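Local coordinates for diaminopropionate ammonia-lyase (Escherichia coli, PDB 4D9N), which breaks down both the L- and D-isomers of 2,3-diaminopropionate to pyruvate and ammonia by pyridoxal phosphate-dependent elimination, working as a homodimer, at residues A[253-258]-A[304-309]; A[209-214]-A[241-246]; A[91-96]-A[109-114]. One frame throughout, in Å; residues are numbered along the deposited sequence.

Contact 1 (A[253-258]-A[304-309])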
ATOM      1  N   LEU A 253      16.388  12.207 -25.299  1.00 51.58           N
ATOM      2  CA  LEU A 253      15.705  12.047 -24.027  1.00 48.73           C
ATOM      3  C   LEU A 253      14.293  12.605 -24.160  1.00 47.80           C
ATOM      4  O   LEU A 253      14.106  13.800 -24.413  1.00 47.45           O
ATOM      5  CB  LEU A 253      16.460  12.781 -22.913  1.00 46.73           C
ATOM      6  CG  LEU A 253      16.600  12.158 -21.515  1.00 44.90           C
ATOM      7  CD1 LEU A 253      17.010  13.224 -20.510  1.00 42.94           C
ATOM      8  CD2 LEU A 253      15.338  11.453 -21.042  1.00 44.01           C
ATOM      9  N   HIS A 254      13.302  11.732 -24.002  1.00 47.63           N
ATOM     10  CA  HIS A 254      11.902  12.136 -24.077  1.00 47.08           C
ATOM     11  C   HIS A 254      11.451  12.636 -22.729  1.00 44.32           C
ATOM     12  O   HIS A 254      11.006  11.861 -21.878  1.00 43.60           O
ATOM     13  CB  HIS A 254      11.034  10.977 -24.563  1.00 48.54           C
ATOM     14  CG  HIS A 254       9.694  11.406 -25.109  1.00 49.11           C
ATOM     15  ND1 HIS A 254       9.378  11.306 -26.411  1.00 51.80           N
ATOM     16  CD2 HIS A 254       8.579  11.954 -24.476  1.00 47.73           C
ATOM     17  CE1 HIS A 254       8.127  11.764 -26.606  1.00 51.94           C
ATOM     18  NE2 HIS A 254       7.640  12.160 -25.422  1.00 49.50           N
ATOM     19  N   SER A 255      11.575  13.944 -22.524  1.00 43.10           N
ATOM     20  CA  SER A 255      11.287  14.556 -21.229  1.00 40.99           C
ATOM     21  C   SER A 255       9.852  15.050 -21.124  1.00 40.82           C
ATOM     22  O   SER A 255       9.336  15.694 -22.038  1.00 41.86           O
ATOM     23  CB  SER A 255      12.264  15.695 -20.933  1.00 40.32           C
ATOM     24  OG  SER A 255      12.258  16.667 -21.964  1.00 41.82           O
ATOM     25  N   ILE A 256       9.214  14.737 -19.998  1.00 39.63           N
ATOM     26  CA  ILE A 256       7.820  15.103 -19.776  1.00 39.85           C
ATOM     27  C   ILE A 256       7.668  15.875 -18.468  1.00 38.68           C
ATOM     28  O   ILE A 256       8.080  15.405 -17.403  1.00 37.99           O
ATOM     29  CB  ILE A 256       6.894  13.863 -19.772  1.00 40.46           C
ATOM     30  CG1 ILE A 256       7.057  13.050 -21.063  1.00 42.16           C
ATOM     31  CG2 ILE A 256       5.444  14.289 -19.610  1.00 41.02           C
ATOM     32  CD1 ILE A 256       6.687  11.588 -20.929  1.00 42.70           C
ATOM     33  N   ILE A 257       7.076  17.062 -18.559  1.00 38.92           N
ATOM     34  CA  ILE A 257       6.844  17.901 -17.387  1.00 38.04           C
ATOM     35  C   ILE A 257       5.387  17.777 -16.945  1.00 38.54           C
ATOM     36  O   ILE A 257       4.466  17.983 -17.738  1.00 39.97           O
ATOM     37  CB  ILE A 257       7.278  19.370 -17.634  1.00 38.42           C
ATOM     38  CG1 ILE A 257       8.794  19.519 -17.462  1.00 37.59           C
ATOM     39  CG2 ILE A 257       6.585  20.328 -16.675  1.00 38.53           C
ATOM     40  CD1 ILE A 257       9.635  18.947 -18.584  1.00 38.02           C
ATOM     41  N   VAL A 258       5.201  17.430 -15.674  1.00 37.62           N
ATOM     42  CA  VAL A 258       3.890  17.086 -15.135  1.00 38.26           C
ATOM     43  C   VAL A 258       3.403  18.141 -14.142  1.00 39.03           C
ATOM     44  O   VAL A 258       4.119  18.495 -13.198  1.00 38.30           O
ATOM     45  CB  VAL A 258       3.922  15.693 -14.457  1.00 37.26           C
ATOM     46  CG1 VAL A 258       2.580  15.359 -13.818  1.00 37.65           C
ATOM     47  CG2 VAL A 258       4.325  14.619 -15.459  1.00 37.08           C
ATOM     48  N   ASN A 304      13.476  25.221 -23.965  1.00 48.50           N
ATOM     49  CA  ASN A 304      14.502  24.768 -24.893  1.00 48.69           C
ATOM     50  C   ASN A 304      14.584  23.254 -25.070  1.00 48.08           C
ATOM     51  O   ASN A 304      14.820  22.778 -26.182  1.00 48.64           O
ATOM     52  CB  ASN A 304      15.874  25.310 -24.473  1.00 48.94           C
ATOM     53  CG  ASN A 304      16.021  26.801 -24.727  1.00 49.89           C
ATOM     54  OD1 ASN A 304      15.113  27.452 -25.246  1.00 50.26           O
ATOM     55  ND2 ASN A 304      17.174  27.347 -24.363  1.00 50.13           N
ATOM     56  N   CYS A 305      14.382  22.505 -23.984  1.00 47.06           N
ATOM     57  CA  CYS A 305      14.737  21.079 -23.957  1.00 46.50           C
ATOM     58  C   CYS A 305      13.632  20.099 -23.550  1.00 45.78           C
ATOM     59  O   CYS A 305      13.813  18.883 -23.665  1.00 45.64           O
ATOM     60  CB  CYS A 305      15.977  20.865 -23.081  1.00 46.36           C
ATOM     61  SG  CYS A 305      17.458  21.720 -23.674  1.00 47.20           S
ATOM     62  N   ALA A 306      12.499  20.613 -23.076  1.00 45.45           N
ATOM     63  CA  ALA A 306      11.361  19.755 -22.738  1.00 44.78           C
ATOM     64  C   ALA A 306      10.665  19.257 -24.001  1.00 45.38           C
ATOM     65  O   ALA A 306      10.442  20.023 -24.942  1.00 46.23           O
ATOM     66  CB  ALA A 306      10.376  20.479 -21.832  1.00 44.38           C
ATOM     67  N   THR A 307      10.339  17.967 -24.017  1.00 45.11           N
ATOM     68  CA  THR A 307       9.668  17.351 -25.156  1.00 45.57           C
ATOM     69  C   THR A 307       8.165  17.613 -25.085  1.00 45.82           C
ATOM     70  O   THR A 307       7.564  18.078 -26.059  1.00 46.41           O
ATOM     71  CB  THR A 307       9.935  15.832 -25.223  1.00 45.23           C
ATOM     72  OG1 THR A 307      11.287  15.559 -24.833  1.00 44.75           O
ATOM     73  CG2 THR A 307       9.693  15.305 -26.633  1.00 46.14           C
ATOM     74  N   GLN A 308       7.571  17.325 -23.927  1.00 45.26           N
ATOM     75  CA  GLN A 308       6.128  17.473 -23.731  1.00 45.73           C
ATOM     76  C   GLN A 308       5.754  18.044 -22.363  1.00 45.21           C
ATOM     77  O   GLN A 308       6.479  17.858 -21.382  1.00 44.57           O
ATOM     78  CB  GLN A 308       5.423  16.129 -23.952  1.00 45.83           C
ATOM     79  CG  GLN A 308       5.368  15.686 -25.410  1.00 46.72           C
ATOM     80  CD  GLN A 308       4.938  14.240 -25.578  1.00 47.22           C
ATOM     81  OE1 GLN A 308       5.126  13.411 -24.686  1.00 46.67           O
ATOM     82  NE2 GLN A 308       4.361  13.929 -26.734  1.00 48.35           N
ATOM     83  N   PHE A 309       4.624  18.748 -22.316  1.00 45.85           N
ATOM     84  CA  PHE A 309       4.048  19.240 -21.065  1.00 45.59           C
ATOM     85  C   PHE A 309       2.722  18.535 -20.786  1.00 45.80           C
ATOM     86  O   PHE A 309       1.908  18.354 -21.696  1.00 46.95           O
ATOM     87  CB  PHE A 309       3.801  20.752 -21.119  1.00 46.46           C
ATOM     88  CG  PHE A 309       4.994  21.560 -21.549  1.00 46.76           C
ATOM     89  CD1 PHE A 309       5.020  22.165 -22.803  1.00 47.64           C
ATOM     90  CD2 PHE A 309       6.082  21.738 -20.700  1.00 46.27           C
ATOM     91  CE1 PHE A 309       6.111  22.920 -23.206  1.00 48.07           C
ATOM     92  CE2 PHE A 309       7.178  22.492 -21.098  1.00 46.63           C
ATOM     93  CZ  PHE A 309       7.191  23.084 -22.354  1.00 47.48           C
TER

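Contact 2 (A[209-214]-A[241-246])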
ATOM      1  N   LEU A 209      20.834  15.056  -7.176  1.00 34.08           N
ATOM      2  CA  LEU A 209      19.991  13.872  -7.350  1.00 34.17           C
ATOM      3  C   LEU A 209      20.077  13.341  -8.782  1.00 35.22           C
ATOM      4  O   LEU A 209      20.014  12.133  -9.006  1.00 35.89           O
ATOM      5  CB  LEU A 209      18.533  14.160  -6.951  1.00 32.97           C
ATOM      6  CG  LEU A 209      17.611  15.028  -7.819  1.00 32.54           C
ATOM      7  CD1 LEU A 209      16.899  14.205  -8.883  1.00 32.83           C
ATOM      8  CD2 LEU A 209      16.590  15.756  -6.959  1.00 31.65           C
ATOM      9  N   ALA A 210      20.225  14.257  -9.738  1.00 35.55           N
ATOM     10  CA  ALA A 210      20.369  13.904 -11.144  1.00 36.82           C
ATOM     11  C   ALA A 210      21.728  13.256 -11.412  1.00 38.28           C
ATOM     12  O   ALA A 210      21.822  12.308 -12.196  1.00 39.40           O
ATOM     13  CB  ALA A 210      20.168  15.131 -12.021  1.00 36.66           C
ATOM     14  N   ASP A 211      22.766  13.767 -10.750  1.00 38.52           N
ATOM     15  CA  ASP A 211      24.108  13.191 -10.829  1.00 40.09           C
ATOM     16  C   ASP A 211      24.137  11.812 -10.181  1.00 40.70           C
ATOM     17  O   ASP A 211      24.779  10.894 -10.693  1.00 42.34           O
ATOM     18  CB  ASP A 211      25.144  14.116 -10.177  1.00 40.25           C
ATOM     19  CG  ASP A 211      26.573  13.619 -10.349  1.00 42.06           C
ATOM     20  OD1 ASP A 211      27.025  13.451 -11.500  1.00 43.07           O
ATOM     21  OD2 ASP A 211      27.256  13.406  -9.327  1.00 42.76           O
ATOM     22  N   GLU A 212      23.436  11.680  -9.058  1.00 39.69           N
ATOM     23  CA  GLU A 212      23.295  10.402  -8.368  1.00 40.14           C
ATOM     24  C   GLU A 212      22.552   9.395  -9.244  1.00 40.55           C
ATOM     25  O   GLU A 212      23.002   8.263  -9.410  1.00 42.07           O
ATOM     26  CB  GLU A 212      22.569  10.587  -7.032  1.00 38.87           C
ATOM     27  CG  GLU A 212      23.395  11.268  -5.947  1.00 38.83           C
ATOM     28  CD  GLU A 212      22.652  11.418  -4.626  1.00 37.93           C
ATOM     29  OE1 GLU A 212      21.509  10.921  -4.503  1.00 37.21           O
ATOM     30  OE2 GLU A 212      23.219  12.034  -3.699  1.00 37.93           O
ATOM     31  N   ALA A 213      21.429   9.827  -9.814  1.00 39.68           N
ATOM     32  CA  ALA A 213      20.615   8.993 -10.697  1.00 40.30           C
ATOM     33  C   ALA A 213      21.416   8.438 -11.869  1.00 42.01           C
ATOM     34  O   ALA A 213      21.374   7.237 -12.134  1.00 43.11           O
ATOM     35  CB  ALA A 213      19.408   9.768 -11.204  1.00 39.23           C
ATOM     36  N   VAL A 214      22.146   9.318 -12.554  1.00 42.59           N
ATOM     37  CA  VAL A 214      22.977   8.935 -13.699  1.00 44.44           C
ATOM     38  C   VAL A 214      24.013   7.877 -13.305  1.00 46.16           C
ATOM     39  O   VAL A 214      24.133   6.845 -13.972  1.00 47.74           O
ATOM     40  CB  VAL A 214      23.626  10.173 -14.368  1.00 44.44           C
ATOM     41  CG1 VAL A 214      24.790   9.779 -15.263  1.00 46.31           C
ATOM     42  CG2 VAL A 214      22.583  10.945 -15.167  1.00 43.59           C
ATOM     43  N   LEU A 241      16.707  18.528 -15.447  1.00 37.21           N
ATOM     44  CA  LEU A 241      16.713  18.342 -16.901  1.00 38.78           C
ATOM     45  C   LEU A 241      17.987  18.905 -17.519  1.00 39.86           C
ATOM     46  O   LEU A 241      18.604  18.258 -18.363  1.00 41.05           O
ATOM     47  CB  LEU A 241      15.475  18.958 -17.565  1.00 39.06           C
ATOM     48  CG  LEU A 241      15.302  18.693 -19.067  1.00 40.49           C
ATOM     49  CD1 LEU A 241      15.132  17.209 -19.357  1.00 40.91           C
ATOM     50  CD2 LEU A 241      14.134  19.482 -19.636  1.00 41.10           C
ATOM     51  N   GLY A 242      18.379  20.101 -17.079  1.00 39.64           N
ATOM     52  CA  GLY A 242      19.616  20.735 -17.522  1.00 40.56           C
ATOM     53  C   GLY A 242      20.838  19.849 -17.368  1.00 41.26           C
ATOM     54  O   GLY A 242      21.735  19.874 -18.212  1.00 42.49           O
ATOM     55  N   TYR A 243      20.875  19.068 -16.289  1.00 40.68           N
ATOM     56  CA  TYR A 243      21.957  18.109 -16.062  1.00 41.44           C
ATOM     57  C   TYR A 243      21.815  16.891 -16.974  1.00 42.60           C
ATOM     58  O   TYR A 243      22.761  16.509 -17.664  1.00 43.77           O
ATOM     59  CB  TYR A 243      22.008  17.664 -14.593  1.00 40.52           C
ATOM     60  CG  TYR A 243      23.059  16.608 -14.328  1.00 41.33           C
ATOM     61  CD1 TYR A 243      22.763  15.251 -14.463  1.00 41.82           C
ATOM     62  CD2 TYR A 243      24.354  16.965 -13.969  1.00 41.99           C
ATOM     63  CE1 TYR A 243      23.727  14.282 -14.237  1.00 42.76           C
ATOM     64  CE2 TYR A 243      25.324  16.003 -13.739  1.00 43.05           C
ATOM     65  CZ  TYR A 243      25.006  14.665 -13.876  1.00 43.40           C
ATOM     66  OH  TYR A 243      25.966  13.707 -13.650  1.00 44.61           O
ATOM     67  N   LEU A 244      20.631  16.282 -16.953  1.00 42.39           N
ATOM     68  CA  LEU A 244      20.331  15.090 -17.744  1.00 43.73           C
ATOM     69  C   LEU A 244      20.542  15.306 -19.243  1.00 45.49           C
ATOM     70  O   LEU A 244      21.048  14.426 -19.942  1.00 46.97           O
ATOM     71  CB  LEU A 244      18.896  14.626 -17.464  1.00 42.81           C
ATOM     72  CG  LEU A 244      18.631  13.483 -16.471  1.00 42.24           C
ATOM     73  CD1 LEU A 244      19.629  13.421 -15.324  1.00 41.67           C
ATOM     74  CD2 LEU A 244      17.209  13.573 -15.937  1.00 41.25           C
ATOM     75  N   VAL A 245      20.156  16.488 -19.714  1.00 43.57           N
ATOM     76  CA  VAL A 245      20.289  16.880 -21.113  1.00 45.66           C
ATOM     77  C   VAL A 245      21.757  17.061 -21.512  1.00 48.04           C
ATOM     78  O   VAL A 245      22.131  16.791 -22.653  1.00 50.46           O
ATOM     79  CB  VAL A 245      19.446  18.150 -21.393  1.00 45.06           C
ATOM     80  CG1 VAL A 245      20.047  19.023 -22.482  1.00 47.32           C
ATOM     81  CG2 VAL A 245      18.010  17.766 -21.722  1.00 44.38           C
ATOM     82  N   ASP A 246      22.585  17.499 -20.566  1.00 47.93           N
ATOM     83  CA  ASP A 246      24.026  17.644 -20.804  1.00 50.19           C
ATOM     84  C   ASP A 246      24.729  16.282 -20.815  1.00 51.51           C
ATOM     85  O   ASP A 246      25.857  16.163 -21.293  1.00 53.78           O
ATOM     86  CB  ASP A 246      24.658  18.571 -19.756  1.00 49.96           C
ATOM     87  CG  ASP A 246      26.049  19.050 -20.152  1.00 52.81           C
ATOM     88  OD1 ASP A 246      26.200  19.628 -21.249  1.00 54.52           O
ATOM     89  OD2 ASP A 246      26.994  18.856 -19.359  1.00 53.71           O
TER

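Contact 3 (A[91-96]-A[109-114])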
ATOM      1  N   GLU A  91      30.127  34.000   0.561  1.00 53.18           N
ATOM      2  CA  GLU A  91      30.225  35.286  -0.129  1.00 54.38           C
ATOM      3  C   GLU A  91      30.329  36.452   0.857  1.00 55.79           C
ATOM      4  O   GLU A  91      31.231  37.285   0.744  1.00 56.91           O
ATOM      5  CB  GLU A  91      29.039  35.490  -1.079  1.00 52.93           C
ATOM      6  N   LYS A  92      29.416  36.492   1.826  1.00 56.39           N
ATOM      7  CA  LYS A  92      29.339  37.596   2.784  1.00 58.16           C
ATOM      8  C   LYS A  92      30.465  37.566   3.822  1.00 59.83           C
ATOM      9  O   LYS A  92      31.028  38.610   4.161  1.00 61.06           O
ATOM     10  CB  LYS A  92      27.966  37.623   3.468  1.00 57.91           C
ATOM     11  CG  LYS A  92      27.704  38.857   4.323  1.00 59.17           C
ATOM     12  CD  LYS A  92      26.258  38.916   4.795  1.00 58.73           C
ATOM     13  CE  LYS A  92      26.019  40.067   5.761  1.00 60.11           C
ATOM     14  NZ  LYS A  92      26.629  39.834   7.102  1.00 61.29           N
ATOM     15  N   TYR A  93      30.794  36.375   4.317  1.00 60.08           N
ATOM     16  CA  TYR A  93      31.808  36.236   5.363  1.00 61.62           C
ATOM     17  C   TYR A  93      33.183  35.828   4.836  1.00 62.94           C
ATOM     18  O   TYR A  93      34.031  35.357   5.600  1.00 63.98           O
ATOM     19  CB  TYR A  93      31.324  35.283   6.464  1.00 60.98           C
ATOM     20  CG  TYR A  93      30.056  35.738   7.157  1.00 60.55           C
ATOM     21  CD1 TYR A  93      29.931  37.039   7.644  1.00 61.14           C
ATOM     22  CD2 TYR A  93      28.985  34.864   7.337  1.00 59.64           C
ATOM     23  CE1 TYR A  93      28.777  37.459   8.283  1.00 60.87           C
ATOM     24  CE2 TYR A  93      27.827  35.274   7.981  1.00 59.25           C
ATOM     25  CZ  TYR A  93      27.727  36.573   8.448  1.00 60.10           C
ATOM     26  OH  TYR A  93      26.579  36.990   9.084  1.00 60.08           O
ATOM     27  N   HIS A  94      33.398  36.029   3.535  1.00 63.34           N
ATOM     28  CA  HIS A  94      34.695  35.801   2.879  1.00 65.20           C
ATOM     29  C   HIS A  94      35.318  34.473   3.228  1.00 66.24           C
ATOM     30  O   HIS A  94      36.355  34.406   3.893  1.00 67.12           O
ATOM     31  CB  HIS A  94      35.660  36.956   3.157  1.00 66.36           C
ATOM     32  N   LEU A  95      34.667  33.403   2.779  1.00 66.43           N
ATOM     33  CA  LEU A  95      35.138  32.038   2.995  1.00 67.56           C
ATOM     34  C   LEU A  95      35.111  31.274   1.674  1.00 67.71           C
ATOM     35  O   LEU A  95      34.533  31.746   0.691  1.00 67.00           O
ATOM     36  CB  LEU A  95      34.259  31.325   4.031  1.00 67.06           C
ATOM     37  CG  LEU A  95      34.122  31.929   5.436  1.00 67.87           C
ATOM     38  CD1 LEU A  95      32.801  31.518   6.065  1.00 67.06           C
ATOM     39  CD2 LEU A  95      35.294  31.553   6.335  1.00 69.42           C
ATOM     40  N   ASP A  96      35.742  30.104   1.650  1.00 68.98           N
ATOM     41  CA  ASP A  96      35.701  29.245   0.470  1.00 69.53           C
ATOM     42  C   ASP A  96      34.782  28.047   0.705  1.00 69.11           C
ATOM     43  O   ASP A  96      34.831  27.407   1.762  1.00 69.45           O
ATOM     44  CB  ASP A  96      37.107  28.788   0.068  1.00 71.33           C
ATOM     45  CG  ASP A  96      37.166  28.237  -1.358  1.00 71.79           C
ATOM     46  OD1 ASP A  96      36.154  28.313  -2.092  1.00 70.90           O
ATOM     47  OD2 ASP A  96      38.237  27.727  -1.748  1.00 73.24           O
ATOM     48  N   ILE A 109      30.635  32.922  17.409  1.00 67.87           N
ATOM     49  CA  ILE A 109      29.912  34.169  17.665  1.00 67.70           C
ATOM     50  C   ILE A 109      30.156  35.189  16.551  1.00 66.98           C
ATOM     51  O   ILE A 109      30.968  34.956  15.653  1.00 66.51           O
ATOM     52  CB  ILE A 109      30.286  34.782  19.037  1.00 69.44           C
ATOM     53  CG1 ILE A 109      31.808  34.959  19.164  1.00 70.81           C
ATOM     54  CG2 ILE A 109      29.726  33.929  20.172  1.00 69.78           C
ATOM     55  CD1 ILE A 109      32.235  35.984  20.194  1.00 72.56           C
ATOM     56  N   GLY A 110      29.442  36.312  16.615  1.00 66.90           N
ATOM     57  CA  GLY A 110      29.606  37.393  15.648  1.00 66.88           C
ATOM     58  C   GLY A 110      28.312  37.802  14.971  1.00 65.80           C
ATOM     59  O   GLY A 110      27.255  37.847  15.604  1.00 65.75           O
ATOM     60  N   GLU A 111      28.406  38.102  13.678  1.00 65.04           N
ATOM     61  CA  GLU A 111      27.255  38.531  12.887  1.00 63.81           C
ATOM     62  C   GLU A 111      26.439  37.325  12.436  1.00 62.02           C
ATOM     63  O   GLU A 111      26.977  36.387  11.840  1.00 61.73           O
ATOM     64  CB  GLU A 111      27.709  39.351  11.674  1.00 64.07           C
ATOM     65  CG  GLU A 111      28.534  40.584  12.019  1.00 66.13           C
ATOM     66  CD  GLU A 111      29.089  41.296  10.794  1.00 66.46           C
ATOM     67  OE1 GLU A 111      29.232  40.655   9.729  1.00 65.98           O
ATOM     68  OE2 GLU A 111      29.391  42.504  10.901  1.00 67.29           O
ATOM     69  N   LYS A 112      25.143  37.355  12.735  1.00 60.82           N
ATOM     70  CA  LYS A 112      24.226  36.280  12.356  1.00 58.93           C
ATOM     71  C   LYS A 112      23.333  36.727  11.204  1.00 56.95           C
ATOM     72  O   LYS A 112      22.765  37.822  11.234  1.00 57.15           O
ATOM     73  CB  LYS A 112      23.351  35.863  13.545  1.00 59.51           C
ATOM     74  CG  LYS A 112      24.108  35.410  14.785  1.00 61.04           C
ATOM     75  CD  LYS A 112      24.290  33.901  14.827  1.00 60.22           C
ATOM     76  CE  LYS A 112      24.880  33.460  16.158  1.00 61.59           C
ATOM     77  NZ  LYS A 112      24.933  31.978  16.296  1.00 61.22           N
ATOM     78  N   MET A 113      23.216  35.878  10.189  1.00 54.73           N
ATOM     79  CA  MET A 113      22.288  36.126   9.093  1.00 52.82           C
ATOM     80  C   MET A 113      20.894  35.637   9.457  1.00 51.41           C
ATOM     81  O   MET A 113      20.738  34.664  10.200  1.00 51.03           O
ATOM     82  CB  MET A 113      22.750  35.429   7.818  1.00 52.27           C
ATOM     83  CG  MET A 113      23.963  36.054   7.155  1.00 53.00           C
ATOM     84  SD  MET A 113      23.944  35.747   5.381  1.00 52.24           S
ATOM     85  CE  MET A 113      25.664  35.351   5.101  1.00 52.91           C
ATOM     86  N   THR A 114      19.882  36.322   8.936  1.00 50.35           N
ATOM     87  CA  THR A 114      18.501  35.876   9.075  1.00 49.30           C
ATOM     88  C   THR A 114      17.923  35.586   7.693  1.00 47.82           C
ATOM     89  O   THR A 114      17.770  36.493   6.868  1.00 47.89           O
ATOM     90  CB  THR A 114      17.631  36.900   9.831  1.00 50.10           C
ATOM     91  OG1 THR A 114      18.235  37.203  11.094  1.00 51.50           O
ATOM     92  CG2 THR A 114      16.236  36.345  10.073  1.00 49.75           C
TER

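Contact 1 (A[253-258]-A[304-309])
S255 and T307 exchange hydrogen bonds just where helix 296-305 gives way to strand 308-312. S255 N donates to T307 OG1 (2.8 Å), and T307 N answers by donating to S255 OG at 3.1 Å. That hydroxyl stands between its own backbone N and carbonyl carbon (chi1 56°), which brings it round to the T307 amide.

The backbones then zip up: S255 O accepts Q308 N, and Q308 O accepts I257 N at 3.0 Å, with I256 beside Q308 and I257 beside F309. These bonds join strands 254-260 and 308-312, parallel neighbours in the mixed sheet of a tryptophan synthase beta-like (fold type II) pyridoxal phosphate enzyme.

A side-chain bond runs alongside. H254 NE2 meets Q308 OE1 at 2.9 Å, almost straight (170°); the oxygen lies in the imidazole plane, but the donor stands above the amide's carbonyl plane. Q308 NE2 is itself bonded to K362 O and D12. T307 CG2 sits over the centre of the H254 ring in a CH-pi contact.

On the other sheet face, I257 CD1 rests on A306 CB (3.7 Å), while I257 CB lies at the edge of the F309 ring; I266 of helix 265-272 touches the side chains of I257 and F309.

Contact 2 (A[209-214]-A[241-246])
Y243 carries this contact, reaching from helix 235-248 onto A210, D211 and V214 of helix 197-219. Its CG is anti to the backbone N (chi1 176°), which throws the ring across the gap between the helices. A210 CB packs on Y243 CD1 at 3.6 Å. V214 CG2 comes in at the ring edge, near its plane, 3.6 Å from Y243 CE1, and D211 N sits over one face, displaced toward the rim. At the far end Y243 OH donates to D211 OD1; the modelled 2.4 Å is very short, so the exact length is doubtful. The carboxylate stands nearly upright to the ring, with the two planes 82° apart.

L244 CD1 joins V214 CG2 at the edge of the tyrosine ring, close to its plane, and packs on A210 CB (3.8 Å), so the apolar patch lies along the CD1/CE1 side of the ring, away from the hydroxyl. A phenylalanine in place of Y243 would probably keep much of the ring packing but leave D211 OD1 without its hydroxyl partner in a buried setting.

What positions the aspartate lies one shell further out. R33 forms a salt bridge with D211 OD2 and K30 another with OD1, and these two positive charges would be expected to keep the carboxylate ionised. Both come from helix 26-36, whose Q26 and A29 also touch the Y243 side chain.

The axes of the two short segments approach to 9.3 Å, and their directions are 36° apart. Helix 235-248 is the helix of a beta-alpha-beta crossover between the adjacent parallel strands 226-230 and 254-260, and helix 197-219 packs beside it, as in the layered alpha/beta domains of fold type II pyridoxal phosphate enzymes.

Contact 3 (A[91-96]-A[109-114])
Y93 and K92 meet M113 and E111 in a surface contact, largely apolar at its heart with a long salt bridge on its exposed side, where the end of helix 81-92 lies against the loop that leads into strand 114-118. The buried partner is M113. Its CG is anti to the carbonyl carbon (chi1 -72°), and the bend at its last torsion carries CE into the angle between the two residues from the helix end. That methyl lies 3.6 Å from Y93 CE2 and equally close, 3.6 Å, to K92 CB, while the lysine chain slides past the methionine in the opposite direction, bringing K92 CD within 4.0 Å of M113 SD. Further back along the methionine, CG approaches Y93 OH at 3.4 Å.

The tyrosine ring is thus flanked by different chemistries. M113 CE comes to it obliquely, E111 OE1 lies at its edge in the ring plane, 3.5 Å from Y93 CE1, and K92 CG from its own segment stands over one face, toward the rim. Y93 OH itself points to the loop backbone, 2.8 Å from E111 O. The charged part is slack: K92 NZ and E111 OE1 form a long salt bridge of 3.8 Å, its two side chains crossing at about a right angle, and K92 NZ gives Y93 OH just a weak hydrogen bond.

Inward, M113 also touches L89 of helix 81-92, while its backbone N bonds Q136 OE1. K112 turns its CB away from the helix end and reaches G135 O through NZ. Beyond these bonds the loop runs into strand 114-118, which lies between strands 137-142 and 185-186 in the four-stranded parallel sheet.

Overall arrangement
Contacts 1 and 2 belong to the buried core and lean on each other: helix 235-248 is followed in the chain by strand 254-260, after a short loop, and L241 CD1 packs on S255 CB at 3.6 Å, with V245 against C305. Contact 3 stands apart at the surface, its centre about 40 Å from that of contact 1 across the chain's centre and about 31 Å from that of contact 2, beside the separate four-stranded sheet. Chemistry follows place. Contact 1 is built on strand backbone bonds supplemented by side chains, contact 2 on helix packing round one tyrosine and a buried aspartate paired with basic side chains, and contact 3 on a methionine wedge with a long, solvent-side salt bridge.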